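Local coordinates for DNA-binding protein HU (Thermotoga maritima, PDB 1B8Z) that binds and wraps DNA as a histone-like protein, stabilising it against denaturation under extreme environmental conditions, at residues Lys3-Ile7 with Val21-Asp26. Sequence-based numbering, arbitrary orientation.
Sequences KKELI and VKLILD
Lys3 reaches across to Asp26 with a fully extended chain, CG anti to the backbone N (chi1 -175°), and crosses the Asp26 side chain at about a right angle. Its NZ donates to the syn lone pair of Asp26 OD1 at 2.7 Å, forming a salt bridge between the helices. The other oxygen is taken one helical turn back, where the Lys22 chain bends at its last torsion (35°) and brings NZ to the syn lone pair of Asp26 OD2, also at 2.7 Å. One carboxylate thus grips two ammonium groups, which lie 4.1 Å apart, NZ to NZ, and probably offsets their mutual repulsion. A lysine suits position 3 doubly, since its methylene chain also runs aslant across Leu25, CE standing 3.9 Å from Leu25 CD2. These residues join helices 3-14 and 18-37, the N-terminal pair of helices of the HU fold, which forms the dimerising body; Leu6 and Leu25 also pack on Thr31 and Ile28 of the second subunit. With an alanine here in place of Asp26, the ammonium groups of Lys3 and Lys22 would probably be left close together without their shared counter-charge. Beneath the salt bridges, branched Ile7 fills the angle between the helices with three separate carbons: CG1 rests 3.7 Å from Leu25 CD2, CD1 lies against the aliphatic part of Lys22, and CG2 lies 4.0 Å from Val21 CG1, the two side chains running past each other in opposite directions.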
loop_
_atom_site.group_PDB
_atom_site.type_symbol
_atom_site.label_atom_id
_atom_site.label_comp_id
_atom_site.label_asym_id
_atom_site.label_seq_id
_atom_site.Cartn_x
_atom_site.Cartn_y
_atom_site.Cartn_z
ATOM N N LYS B 3 -4.679 4.161 9.921
ATOM C CA LYS B 3 -5.362 4.112 8.620
ATOM C C LYS B 3 -6.249 5.306 8.380
ATOM O O LYS B 3 -6.247 5.886 7.282
ATOM C CB LYS B 3 -6.208 2.833 8.564
ATOM C CG LYS B 3 -6.846 2.655 7.173
ATOM C CD LYS B 3 -7.625 1.339 7.250
ATOM C CE LYS B 3 -8.293 1.060 5.905
ATOM N NZ LYS B 3 -9.148 -0.172 6.053
ATOM N N LYS B 4 -6.955 5.741 9.427
ATOM C CA LYS B 4 -7.809 6.934 9.243
ATOM C C LYS B 4 -6.982 8.147 8.876
ATOM O O LYS B 4 -7.399 8.904 7.973
ATOM C CB LYS B 4 -8.608 7.201 10.528
ATOM C CG LYS B 4 -9.381 8.517 10.402
ATOM C CD LYS B 4 -10.050 8.908 11.709
ATOM C CE LYS B 4 -10.960 10.113 11.493
ATOM N NZ LYS B 4 -12.255 9.950 12.214
ATOM N N GLU B 5 -5.849 8.387 9.525
ATOM C CA GLU B 5 -5.038 9.553 9.221
ATOM C C GLU B 5 -4.451 9.432 7.806
ATOM O O GLU B 5 -4.294 10.423 7.086
ATOM C CB GLU B 5 -3.907 9.779 10.214
ATOM C CG GLU B 5 -4.337 10.018 11.647
ATOM C CD GLU B 5 -3.145 9.957 12.594
ATOM O OE1 GLU B 5 -2.737 8.845 13.007
ATOM O OE2 GLU B 5 -2.654 11.062 12.916
ATOM N N LEU B 6 -4.050 8.206 7.444
ATOM C CA LEU B 6 -3.549 7.976 6.077
ATOM C C LEU B 6 -4.606 8.379 5.060
ATOM O O LEU B 6 -4.273 9.098 4.090
ATOM C CB LEU B 6 -3.138 6.497 5.931
ATOM C CG LEU B 6 -2.736 6.034 4.518
ATOM C CD1 LEU B 6 -1.514 6.791 4.046
ATOM C CD2 LEU B 6 -2.472 4.522 4.539
ATOM N N ILE B 7 -5.842 7.945 5.224
ATOM C CA ILE B 7 -6.929 8.299 4.310
ATOM C C ILE B 7 -7.090 9.820 4.271
ATOM O O ILE B 7 -7.183 10.371 3.169
ATOM C CB ILE B 7 -8.226 7.590 4.704
ATOM C CG1 ILE B 7 -8.101 6.073 4.418
ATOM C CG2 ILE B 7 -9.427 8.151 3.935
ATOM C CD1 ILE B 7 -9.162 5.275 5.153
ATOM N N VAL B 21 -11.138 7.484 -1.490
ATOM C CA VAL B 21 -9.804 7.061 -1.050
ATOM C C VAL B 21 -9.941 5.780 -0.232
ATOM O O VAL B 21 -9.166 4.848 -0.444
ATOM C CB VAL B 21 -9.095 8.152 -0.240
ATOM C CG1 VAL B 21 -7.808 7.608 0.353
ATOM C CG2 VAL B 21 -8.820 9.353 -1.152
ATOM N N LYS B 22 -10.925 5.745 0.692
ATOM C CA LYS B 22 -11.084 4.511 1.477
ATOM C C LYS B 22 -11.431 3.314 0.615
ATOM O O LYS B 22 -10.840 2.222 0.799
ATOM C CB LYS B 22 -12.184 4.726 2.534
ATOM C CG LYS B 22 -12.304 3.480 3.420
ATOM C CD LYS B 22 -12.823 3.868 4.795
ATOM C CE LYS B 22 -13.478 2.691 5.491
ATOM N NZ LYS B 22 -12.842 1.382 5.217
ATOM N N LEU B 23 -12.292 3.455 -0.382
ATOM C CA LEU B 23 -12.636 2.354 -1.276
ATOM C C LEU B 23 -11.407 1.852 -2.051
ATOM O O LEU B 23 -11.113 0.655 -2.037
ATOM C CB LEU B 23 -13.753 2.763 -2.240
ATOM C CG LEU B 23 -13.985 1.796 -3.401
ATOM C CD1 LEU B 23 -14.598 0.492 -2.924
ATOM C CD2 LEU B 23 -14.833 2.427 -4.501
ATOM N N ILE B 24 -10.651 2.848 -2.547
ATOM C CA ILE B 24 -9.475 2.404 -3.344
ATOM C C ILE B 24 -8.398 1.833 -2.451
ATOM O O ILE B 24 -7.828 0.766 -2.769
ATOM C CB ILE B 24 -8.995 3.542 -4.248
ATOM C CG1 ILE B 24 -10.032 3.720 -5.373
ATOM C CG2 ILE B 24 -7.640 3.194 -4.847
ATOM C CD1 ILE B 24 -9.928 5.017 -6.124
ATOM N N LEU B 25 -8.154 2.403 -1.265
ATOM C CA LEU B 25 -7.165 1.826 -0.361
ATOM C C LEU B 25 -7.557 0.426 0.068
ATOM O O LEU B 25 -6.748 -0.499 0.008
ATOM C CB LEU B 25 -7.035 2.733 0.875
ATOM C CG LEU B 25 -6.156 2.180 1.986
ATOM C CD1 LEU B 25 -4.719 1.961 1.564
ATOM C CD2 LEU B 25 -6.206 3.072 3.233
ATOM N N ASP B 26 -8.843 0.258 0.452
ATOM C CA ASP B 26 -9.261 -1.095 0.880
ATOM C C ASP B 26 -9.136 -2.083 -0.293
ATOM O O ASP B 26 -8.739 -3.236 -0.005
ATOM C CB ASP B 26 -10.702 -1.025 1.364
ATOM C CG ASP B 26 -10.824 -0.454 2.769
ATOM O OD1 ASP B 26 -9.817 -0.324 3.476
ATOM O OD2 ASP B 26 -11.985 -0.181 3.154
#